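NADH dehydrogenase, putative (Plasmodium falciparum, PDB 5JWC) probably catalyses the transfer of electrons from NADH to ubiquinone through bound FAD, as a type II NADH dehydrogenase, and binds the quinolone inhibitor RYL-552. Local coordinates at residues P348-L362 with L372-L386. Residues are numbered along the deposited sequence; the frame is centred on the assembly and turned at random.
Sequences PKLLHEHTNEIIKIL and LKLKQSELTKTFPQL
Residues 348-362 and 372-386 form a small apolar core, fastened by one side-chain-to-backbone hydrogen bond, in the helical insertion of PfNDH2, where helix 355-361 runs roughly antiparallel to helix 376-380 (146° between their directions). With the axes 12.0 Å apart, Ile358 and Ile361 meet Leu379 between the helices, while the chain before helix 355-361 packs round the ring of Phe383. CD2 of Leu351 sits over one face of this ring, 3.5 Å from its centroid and 20° off the normal, a CH-pi contact; the methyl CG2 of Thr382, from the same segment as the ring, lies on the opposite face. At the ring edge, Lys349 O lies in plane, 3.3 Å from Phe383 CD1, while the aliphatic chain of Lys349 passes close to CE1. The ring also turns its edge toward the face of the His354 imidazole in an offset edge-to-face pair, and His354 is itself held by a bond from its ND1 to Leu350 O.

The side-chain amide of Gln385 ties its segment to the backbone of Lys349: NE2 donates to Lys349 O at 2.9 Å. A chi1 of 62° and a bend at chi2 fold the amide back against the ring of Pro348, where its buried OE1 has no hydrogen-bonding partner in the model. The other branch of Leu351 packs on Leu386, CD1 to CD2 at 3.6 Å. Farther along, Ile358 CG2 touches both Leu379 CD1 (4.1 Å) and Leu372 CD1 (4.2 Å), and its CD1 reaches the Phe383 ring. Ile361 CD1 meets Leu379 CD2 at 3.6 Å, and Leu362 CD2 lies against Lys375 CG.

Helix 403-416 backs this core: Ile413 touches Leu351, Phe406 touches Leu362, and Asp414 takes hydrogen bonds from Gln385 NE2 and Leu351 N, joining both segments to that long helix.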
ATOM      1  N   PRO A 348       9.615  36.425  21.807  1.00 32.79           N
ATOM      2  CA  PRO A 348       9.561  36.421  23.268  1.00 34.15           C
ATOM      3  C   PRO A 348       9.396  37.817  23.843  1.00 37.69           C
ATOM      4  O   PRO A 348       9.612  38.801  23.135  1.00 33.22           O
ATOM      5  CB  PRO A 348      10.913  35.842  23.672  1.00 30.58           C
ATOM      6  CG  PRO A 348      11.809  36.244  22.552  1.00 34.02           C
ATOM      7  CD  PRO A 348      10.975  36.161  21.306  1.00 35.82           C
ATOM      8  N   LYS A 349       9.000  37.867  25.111  1.00 36.34           N
ATOM      9  CA  LYS A 349       8.970  39.098  25.879  1.00 39.55           C
ATOM     10  C   LYS A 349      10.345  39.759  25.798  1.00 38.77           C
ATOM     11  O   LYS A 349      11.361  39.102  26.001  1.00 38.85           O
ATOM     12  CB  LYS A 349       8.591  38.807  27.331  1.00 40.00           C
ATOM     13  CG  LYS A 349       8.519  40.050  28.211  1.00 39.62           C
ATOM     14  CD  LYS A 349       8.392  39.666  29.673  1.00 47.28           C
ATOM     15  CE  LYS A 349       7.029  39.068  29.968  1.00 53.59           C
ATOM     16  NZ  LYS A 349       6.918  38.646  31.389  1.00 63.79           N
ATOM     17  N   LEU A 350      10.364  41.061  25.517  1.00 40.15           N
ATOM     18  CA  LEU A 350      11.605  41.784  25.259  1.00 39.47           C
ATOM     19  C   LEU A 350      12.331  42.173  26.543  1.00 41.46           C
ATOM     20  O   LEU A 350      11.778  42.847  27.413  1.00 40.52           O
ATOM     21  CB  LEU A 350      11.314  43.027  24.420  1.00 41.70           C
ATOM     22  CG  LEU A 350      10.755  42.743  23.026  1.00 41.86           C
ATOM     23  CD1 LEU A 350      10.097  43.978  22.417  1.00 42.44           C
ATOM     24  CD2 LEU A 350      11.865  42.230  22.106  1.00 36.79           C
ATOM     25  N   LEU A 351      13.583  41.740  26.636  1.00 39.56           N
ATOM     26  CA  LEU A 351      14.468  42.088  27.740  1.00 37.49           C
ATOM     27  C   LEU A 351      14.520  43.602  27.909  1.00 40.56           C
ATOM     28  O   LEU A 351      14.413  44.123  29.023  1.00 38.48           O
ATOM     29  CB  LEU A 351      15.875  41.561  27.468  1.00 37.21           C
ATOM     30  CG  LEU A 351      16.104  40.066  27.653  1.00 37.81           C
ATOM     31  CD1 LEU A 351      17.463  39.676  27.128  1.00 36.70           C
ATOM     32  CD2 LEU A 351      15.977  39.692  29.108  1.00 32.52           C
ATOM     33  N   HIS A 352      14.695  44.304  26.794  1.00 38.07           N
ATOM     34  CA  HIS A 352      14.969  45.730  26.885  1.00 47.12           C
ATOM     35  C   HIS A 352      13.739  46.540  27.317  1.00 49.83           C
ATOM     36  O   HIS A 352      13.879  47.685  27.735  1.00 46.64           O
ATOM     37  CB  HIS A 352      15.566  46.266  25.573  1.00 38.67           C
ATOM     38  CG  HIS A 352      14.589  46.473  24.455  1.00 43.52           C
ATOM     39  ND1 HIS A 352      14.303  45.495  23.527  1.00 47.90           N
ATOM     40  CD2 HIS A 352      13.922  47.580  24.048  1.00 43.85           C
ATOM     41  CE1 HIS A 352      13.456  45.977  22.624  1.00 46.42           C
ATOM     42  NE2 HIS A 352      13.214  47.239  22.925  1.00 43.82           N
ATOM     43  N   GLU A 353      12.552  45.939  27.259  1.00 46.12           N
ATOM     44  CA  GLU A 353      11.360  46.591  27.796  1.00 47.51           C
ATOM     45  C   GLU A 353      11.213  46.338  29.280  1.00 45.72           C
ATOM     46  O   GLU A 353      10.249  46.799  29.885  1.00 48.01           O
ATOM     47  CB  GLU A 353      10.097  46.121  27.074  1.00 46.33           C
ATOM     48  CG  GLU A 353      10.013  46.581  25.641  1.00 47.23           C
ATOM     49  CD  GLU A 353       8.738  46.118  24.957  1.00 56.47           C
ATOM     50  OE1 GLU A 353       8.059  45.208  25.497  1.00 55.52           O
ATOM     51  OE2 GLU A 353       8.416  46.673  23.884  1.00 55.23           O
ATOM     52  N   HIS A 354      12.173  45.632  29.874  1.00 41.73           N
ATOM     53  CA  HIS A 354      12.152  45.373  31.311  1.00 44.16           C
ATOM     54  C   HIS A 354      13.517  45.640  31.947  1.00 41.69           C
ATOM     55  O   HIS A 354      13.902  45.003  32.927  1.00 39.34           O
ATOM     56  CB  HIS A 354      11.695  43.930  31.588  1.00 47.50           C
ATOM     57  CG  HIS A 354      10.310  43.640  31.097  1.00 47.39           C
ATOM     58  ND1 HIS A 354      10.020  43.402  29.769  1.00 51.24           N
ATOM     59  CD2 HIS A 354       9.121  43.603  31.751  1.00 50.44           C
ATOM     60  CE1 HIS A 354       8.721  43.210  29.628  1.00 49.60           C
ATOM     61  NE2 HIS A 354       8.152  43.326  30.813  1.00 54.68           N
ATOM     62  N   THR A 355      14.239  46.599  31.376  1.00 43.00           N
ATOM     63  CA  THR A 355      15.604  46.904  31.795  1.00 43.93           C
ATOM     64  C   THR A 355      15.726  47.162  33.303  1.00 46.60           C
ATOM     65  O   THR A 355      16.507  46.500  33.992  1.00 45.97           O
ATOM     66  CB  THR A 355      16.145  48.118  31.018  1.00 49.46           C
ATOM     67  OG1 THR A 355      15.876  47.953  29.614  1.00 47.89           O
ATOM     68  CG2 THR A 355      17.651  48.273  31.232  1.00 45.22           C
ATOM     69  N   ASN A 356      14.929  48.093  33.824  1.00 49.34           N
ATOM     70  CA  ASN A 356      15.005  48.428  35.245  1.00 49.06           C
ATOM     71  C   ASN A 356      14.714  47.264  36.167  1.00 49.79           C
ATOM     72  O   ASN A 356      15.373  47.103  37.201  1.00 50.25           O
ATOM     73  CB  ASN A 356      14.065  49.580  35.570  1.00 53.39           C
ATOM     74  CG  ASN A 356      14.423  50.835  34.806  1.00 60.34           C
ATOM     75  OD1 ASN A 356      15.603  51.154  34.637  1.00 55.33           O
ATOM     76  ND2 ASN A 356      13.408  51.555  34.337  1.00 63.32           N
ATOM     77  N   GLU A 357      13.739  46.444  35.797  1.00 50.47           N
ATOM     78  CA  GLU A 357      13.428  45.264  36.600  1.00 48.38           C
ATOM     79  C   GLU A 357      14.614  44.318  36.664  1.00 46.20           C
ATOM     80  O   GLU A 357      14.929  43.757  37.714  1.00 48.55           O
ATOM     81  CB  GLU A 357      12.213  44.540  36.036  1.00 49.29           C
ATOM     82  CG  GLU A 357      10.947  45.348  36.137  1.00 58.76           C
ATOM     83  CD  GLU A 357       9.808  44.733  35.358  1.00 67.30           C
ATOM     84  OE1 GLU A 357       9.484  43.551  35.614  1.00 68.71           O
ATOM     85  OE2 GLU A 357       9.242  45.435  34.490  1.00 69.99           O
ATOM     86  N   ILE A 358      15.263  44.124  35.521  1.00 48.15           N
ATOM     87  CA  ILE A 358      16.406  43.224  35.458  1.00 46.40           C
ATOM     88  C   ILE A 358      17.579  43.786  36.257  1.00 43.68           C
ATOM     89  O   ILE A 358      18.260  43.055  36.970  1.00 50.03           O
ATOM     90  CB  ILE A 358      16.809  42.946  34.000  1.00 47.71           C
ATOM     91  CG1 ILE A 358      15.716  42.102  33.336  1.00 44.60           C
ATOM     92  CG2 ILE A 358      18.130  42.198  33.940  1.00 42.92           C
ATOM     93  CD1 ILE A 358      15.823  42.035  31.857  1.00 43.23           C
ATOM     94  N   ILE A 359      17.815  45.086  36.136  1.00 45.40           N
ATOM     95  CA  ILE A 359      18.869  45.737  36.919  1.00 49.53           C
ATOM     96  C   ILE A 359      18.707  45.464  38.419  1.00 51.00           C
ATOM     97  O   ILE A 359      19.658  45.055  39.084  1.00 49.63           O
ATOM     98  CB  ILE A 359      18.904  47.252  36.653  1.00 54.07           C
ATOM     99  CG1 ILE A 359      19.478  47.508  35.257  1.00 47.14           C
ATOM    100  CG2 ILE A 359      19.758  47.969  37.695  1.00 53.27           C
ATOM    101  CD1 ILE A 359      19.166  48.869  34.692  1.00 46.41           C
ATOM    102  N   LYS A 360      17.499  45.671  38.940  1.00 54.10           N
ATOM    103  CA  LYS A 360      17.208  45.386  40.352  1.00 56.16           C
ATOM    104  C   LYS A 360      17.506  43.932  40.711  1.00 54.26           C
ATOM    105  O   LYS A 360      18.074  43.658  41.762  1.00 59.71           O
ATOM    106  CB  LYS A 360      15.751  45.726  40.671  1.00 58.03           C
ATOM    107  CG  LYS A 360      15.393  47.184  40.414  1.00 61.78           C
ATOM    108  CD  LYS A 360      14.011  47.538  40.949  1.00 67.17           C
ATOM    109  CE  LYS A 360      13.486  48.807  40.273  1.00 70.69           C
ATOM    110  NZ  LYS A 360      12.096  49.131  40.705  1.00 75.86           N
ATOM    111  N   ILE A 361      17.117  43.006  39.839  1.00 55.11           N
ATOM    112  CA  ILE A 361      17.361  41.579  40.052  1.00 53.88           C
ATOM    113  C   ILE A 361      18.859  41.250  40.189  1.00 56.80           C
ATOM    114  O   ILE A 361      19.257  40.388  40.978  1.00 56.56           O
ATOM    115  CB  ILE A 361      16.751  40.748  38.893  1.00 56.55           C
ATOM    116  CG1 ILE A 361      15.223  40.833  38.928  1.00 53.82           C
ATOM    117  CG2 ILE A 361      17.189  39.294  38.963  1.00 49.04           C
ATOM    118  CD1 ILE A 361      14.557  40.153  37.759  1.00 54.80           C
ATOM    119  N   LEU A 362      19.685  41.952  39.420  1.00 58.17           N
ATOM    120  CA  LEU A 362      21.127  41.703  39.401  1.00 60.42           C
ATOM    121  C   LEU A 362      21.805  41.983  40.747  1.00 63.22           C
ATOM    122  O   LEU A 362      21.518  42.974  41.424  1.00 62.75           O
ATOM    123  CB  LEU A 362      21.801  42.507  38.281  1.00 51.27           C
ATOM    124  CG  LEU A 362      21.383  42.051  36.877  1.00 56.03           C
ATOM    125  CD1 LEU A 362      22.358  42.544  35.806  1.00 49.90           C
ATOM    126  CD2 LEU A 362      21.216  40.528  36.799  1.00 51.89           C
ATOM    127  N   LEU A 372      24.849  39.472  34.679  1.00 45.91           N
ATOM    128  CA  LEU A 372      23.658  38.961  34.008  1.00 47.91           C
ATOM    129  C   LEU A 372      23.713  37.436  33.913  1.00 49.19           C
ATOM    130  O   LEU A 372      22.736  36.757  34.205  1.00 48.41           O
ATOM    131  CB  LEU A 372      23.512  39.575  32.621  1.00 42.30           C
ATOM    132  CG  LEU A 372      22.313  39.170  31.762  1.00 43.19           C
ATOM    133  CD1 LEU A 372      20.986  39.535  32.437  1.00 42.50           C
ATOM    134  CD2 LEU A 372      22.411  39.810  30.378  1.00 38.04           C
ATOM    135  N   LYS A 373      24.864  36.896  33.525  1.00 47.14           N
ATOM    136  CA  LYS A 373      24.989  35.449  33.362  1.00 48.74           C
ATOM    137  C   LYS A 373      24.825  34.716  34.690  1.00 52.34           C
ATOM    138  O   LYS A 373      24.453  33.543  34.715  1.00 53.26           O
ATOM    139  CB  LYS A 373      26.331  35.086  32.721  1.00 48.77           C
ATOM    140  CG  LYS A 373      26.378  33.669  32.185  1.00 45.37           C
ATOM    141  CD  LYS A 373      27.798  33.234  31.850  1.00 49.62           C
ATOM    142  CE  LYS A 373      27.807  31.801  31.330  1.00 56.00           C
ATOM    143  NZ  LYS A 373      29.190  31.291  31.077  1.00 62.67           N
ATOM    144  N   LEU A 374      25.099  35.406  35.792  1.00 47.70           N
ATOM    145  CA  LEU A 374      24.937  34.807  37.109  1.00 51.75           C
ATOM    146  C   LEU A 374      23.463  34.616  37.486  1.00 52.47           C
ATOM    147  O   LEU A 374      23.148  33.730  38.266  1.00 54.94           O
ATOM    148  CB  LEU A 374      25.658  35.651  38.168  1.00 53.73           C
ATOM    149  CG  LEU A 374      27.165  35.370  38.272  1.00 57.64           C
ATOM    150  CD1 LEU A 374      27.871  36.343  39.210  1.00 59.32           C
ATOM    151  CD2 LEU A 374      27.392  33.942  38.738  1.00 57.03           C
ATOM    152  N   LYS A 375      22.564  35.422  36.925  1.00 51.35           N
ATOM    153  CA  LYS A 375      21.126  35.267  37.189  1.00 53.96           C
ATOM    154  C   LYS A 375      20.428  34.595  36.013  1.00 54.73           C
ATOM    155  O   LYS A 375      19.195  34.623  35.882  1.00 50.03           O
ATOM    156  CB  LYS A 375      20.467  36.621  37.470  1.00 53.96           C
ATOM    157  CG  LYS A 375      20.975  37.321  38.734  1.00 61.19           C
ATOM    158  CD  LYS A 375      20.761  36.444  39.962  1.00 59.98           C
ATOM    159  CE  LYS A 375      21.379  37.065  41.200  1.00 62.17           C
ATOM    160  NZ  LYS A 375      22.814  36.686  41.343  1.00 66.66           N
ATOM    161  N   GLN A 376      21.230  33.954  35.177  1.00 51.36           N
ATOM    162  CA  GLN A 376      20.741  33.443  33.917  1.00 54.31           C
ATOM    163  C   GLN A 376      19.804  32.241  34.071  1.00 56.02           C
ATOM    164  O   GLN A 376      18.861  32.107  33.312  1.00 55.13           O
ATOM    165  CB  GLN A 376      21.945  33.087  33.034  1.00 55.81           C
ATOM    166  CG  GLN A 376      21.588  32.624  31.667  1.00 55.25           C
ATOM    167  CD  GLN A 376      21.639  31.130  31.594  1.00 54.76           C
ATOM    168  OE1 GLN A 376      22.194  30.478  32.487  1.00 61.31           O
ATOM    169  NE2 GLN A 376      21.041  30.565  30.552  1.00 49.83           N
ATOM    170  N   SER A 377      20.015  31.417  35.089  1.00 54.98           N
ATOM    171  CA  SER A 377      19.066  30.349  35.409  1.00 58.12           C
ATOM    172  C   SER A 377      17.674  30.886  35.723  1.00 58.35           C
ATOM    173  O   SER A 377      16.682  30.382  35.210  1.00 59.45           O
ATOM    174  CB  SER A 377      19.553  29.506  36.588  1.00 63.62           C
ATOM    175  OG  SER A 377      19.194  30.114  37.819  1.00 65.02           O
ATOM    176  N   GLU A 378      17.598  31.890  36.591  1.00 56.48           N
ATOM    177  CA  GLU A 378      16.314  32.438  37.008  1.00 52.63           C
ATOM    178  C   GLU A 378      15.617  33.221  35.898  1.00 51.14           C
ATOM    179  O   GLU A 378      14.404  33.090  35.705  1.00 49.19           O
ATOM    180  CB  GLU A 378      16.484  33.324  38.245  1.00 56.57           C
ATOM    181  CG  GLU A 378      15.248  34.143  38.590  1.00 65.25           C
ATOM    182  CD  GLU A 378      15.430  35.054  39.803  1.00 76.44           C
ATOM    183  OE1 GLU A 378      16.459  35.765  39.886  1.00 77.81           O
ATOM    184  OE2 GLU A 378      14.528  35.059  40.669  1.00 78.01           O
ATOM    185  N   LEU A 379      16.368  34.034  35.166  1.00 44.79           N
ATOM    186  CA  LEU A 379      15.736  34.930  34.212  1.00 43.07           C
ATOM    187  C   LEU A 379      15.356  34.191  32.933  1.00 38.22           C
ATOM    188  O   LEU A 379      14.481  34.626  32.184  1.00 37.48           O
ATOM    189  CB  LEU A 379      16.677  36.093  33.889  1.00 42.52           C
ATOM    190  CG  LEU A 379      16.824  37.182  34.959  1.00 45.50           C
ATOM    191  CD1 LEU A 379      17.938  38.152  34.581  1.00 41.99           C
ATOM    192  CD2 LEU A 379      15.502  37.915  35.152  1.00 39.64           C
ATOM    193  N   THR A 380      15.991  33.051  32.701  1.00 40.74           N
ATOM    194  CA  THR A 380      15.685  32.258  31.515  1.00 42.17           C
ATOM    195  C   THR A 380      14.274  31.653  31.603  1.00 40.41           C
ATOM    196  O   THR A 380      13.643  31.386  30.586  1.00 36.89           O
ATOM    197  CB  THR A 380      16.759  31.163  31.311  1.00 45.76           C
ATOM    198  OG1 THR A 380      16.753  30.695  29.962  1.00 51.85           O
ATOM    199  CG2 THR A 380      16.540  30.003  32.235  1.00 52.84           C
ATOM    200  N   LYS A 381      13.750  31.505  32.819  1.00 43.87           N
ATOM    201  CA  LYS A 381      12.368  31.049  32.992  1.00 42.12           C
ATOM    202  C   LYS A 381      11.385  32.065  32.417  1.00 38.08           C
ATOM    203  O   LYS A 381      10.279  31.709  32.018  1.00 37.01           O
ATOM    204  CB  LYS A 381      12.069  30.747  34.472  1.00 44.76           C
ATOM    205  CG  LYS A 381      12.800  29.486  34.968  1.00 46.29           C
ATOM    206  CD  LYS A 381      12.691  29.284  36.481  1.00 55.62           C
ATOM    207  CE  LYS A 381      13.424  30.361  37.264  1.00 61.44           C
ATOM    208  NZ  LYS A 381      13.546  30.053  38.719  1.00 62.29           N
ATOM    209  N   THR A 382      11.807  33.324  32.337  1.00 36.35           N
ATOM    210  CA  THR A 382      11.005  34.374  31.728  1.00 30.92           C
ATOM    211  C   THR A 382      11.458  34.722  30.313  1.00 34.85           C
ATOM    212  O   THR A 382      10.635  34.964  29.427  1.00 35.49           O
ATOM    213  CB  THR A 382      11.043  35.672  32.576  1.00 39.51           C
ATOM    214  OG1 THR A 382      10.502  35.421  33.879  1.00 42.26           O
ATOM    215  CG2 THR A 382      10.252  36.757  31.909  1.00 37.20           C
ATOM    216  N   PHE A 383      12.768  34.772  30.098  1.00 33.12           N
ATOM    217  CA  PHE A 383      13.298  35.227  28.814  1.00 34.00           C
ATOM    218  C   PHE A 383      14.145  34.123  28.166  1.00 34.37           C
ATOM    219  O   PHE A 383      15.293  33.928  28.553  1.00 34.61           O
ATOM    220  CB  PHE A 383      14.160  36.488  28.991  1.00 35.61           C
ATOM    221  CG  PHE A 383      13.467  37.637  29.679  1.00 33.07           C
ATOM    222  CD1 PHE A 383      12.696  38.539  28.958  1.00 33.18           C
ATOM    223  CD2 PHE A 383      13.636  37.846  31.042  1.00 37.46           C
ATOM    224  CE1 PHE A 383      12.087  39.617  29.594  1.00 39.35           C
ATOM    225  CE2 PHE A 383      13.021  38.918  31.687  1.00 35.53           C
ATOM    226  CZ  PHE A 383      12.245  39.799  30.960  1.00 33.34           C
ATOM    227  N   PRO A 384      13.584  33.392  27.185  1.00 33.81           N
ATOM    228  CA  PRO A 384      14.380  32.281  26.630  1.00 32.94           C
ATOM    229  C   PRO A 384      15.640  32.765  25.898  1.00 31.16           C
ATOM    230  O   PRO A 384      16.604  32.011  25.761  1.00 33.94           O
ATOM    231  CB  PRO A 384      13.407  31.598  25.655  1.00 33.42           C
ATOM    232  CG  PRO A 384      12.453  32.676  25.258  1.00 34.95           C
ATOM    233  CD  PRO A 384      12.281  33.533  26.511  1.00 31.77           C
ATOM    234  N   GLN A 385      15.635  34.013  25.439  1.00 31.38           N
ATOM    235  CA  GLN A 385      16.772  34.539  24.697  1.00 33.09           C
ATOM    236  C   GLN A 385      18.037  34.711  25.575  1.00 35.08           C
ATOM    237  O   GLN A 385      19.123  34.911  25.053  1.00 35.63           O
ATOM    238  CB  GLN A 385      16.398  35.855  23.990  1.00 32.71           C
ATOM    239  CG  GLN A 385      15.991  37.007  24.884  1.00 32.18           C
ATOM    240  CD  GLN A 385      14.505  37.014  25.200  1.00 37.64           C
ATOM    241  OE1 GLN A 385      13.945  36.005  25.629  1.00 36.13           O
ATOM    242  NE2 GLN A 385      13.866  38.163  25.007  1.00 33.99           N
ATOM    243  N   LEU A 386      17.900  34.590  26.892  1.00 33.39           N
ATOM    244  CA  LEU A 386      19.051  34.635  27.799  1.00 35.42           C
ATOM    245  C   LEU A 386      19.708  33.292  27.978  1.00 35.33           C
ATOM    246  O   LEU A 386      20.731  33.180  28.665  1.00 39.02           O
ATOM    247  CB  LEU A 386      18.641  35.157  29.189  1.00 37.51           C
ATOM    248  CG  LEU A 386      18.338  36.642  29.291  1.00 36.92           C
ATOM    249  CD1 LEU A 386      17.858  36.988  30.701  1.00 37.68           C
ATOM    250  CD2 LEU A 386      19.583  37.430  28.954  1.00 36.53           C
TER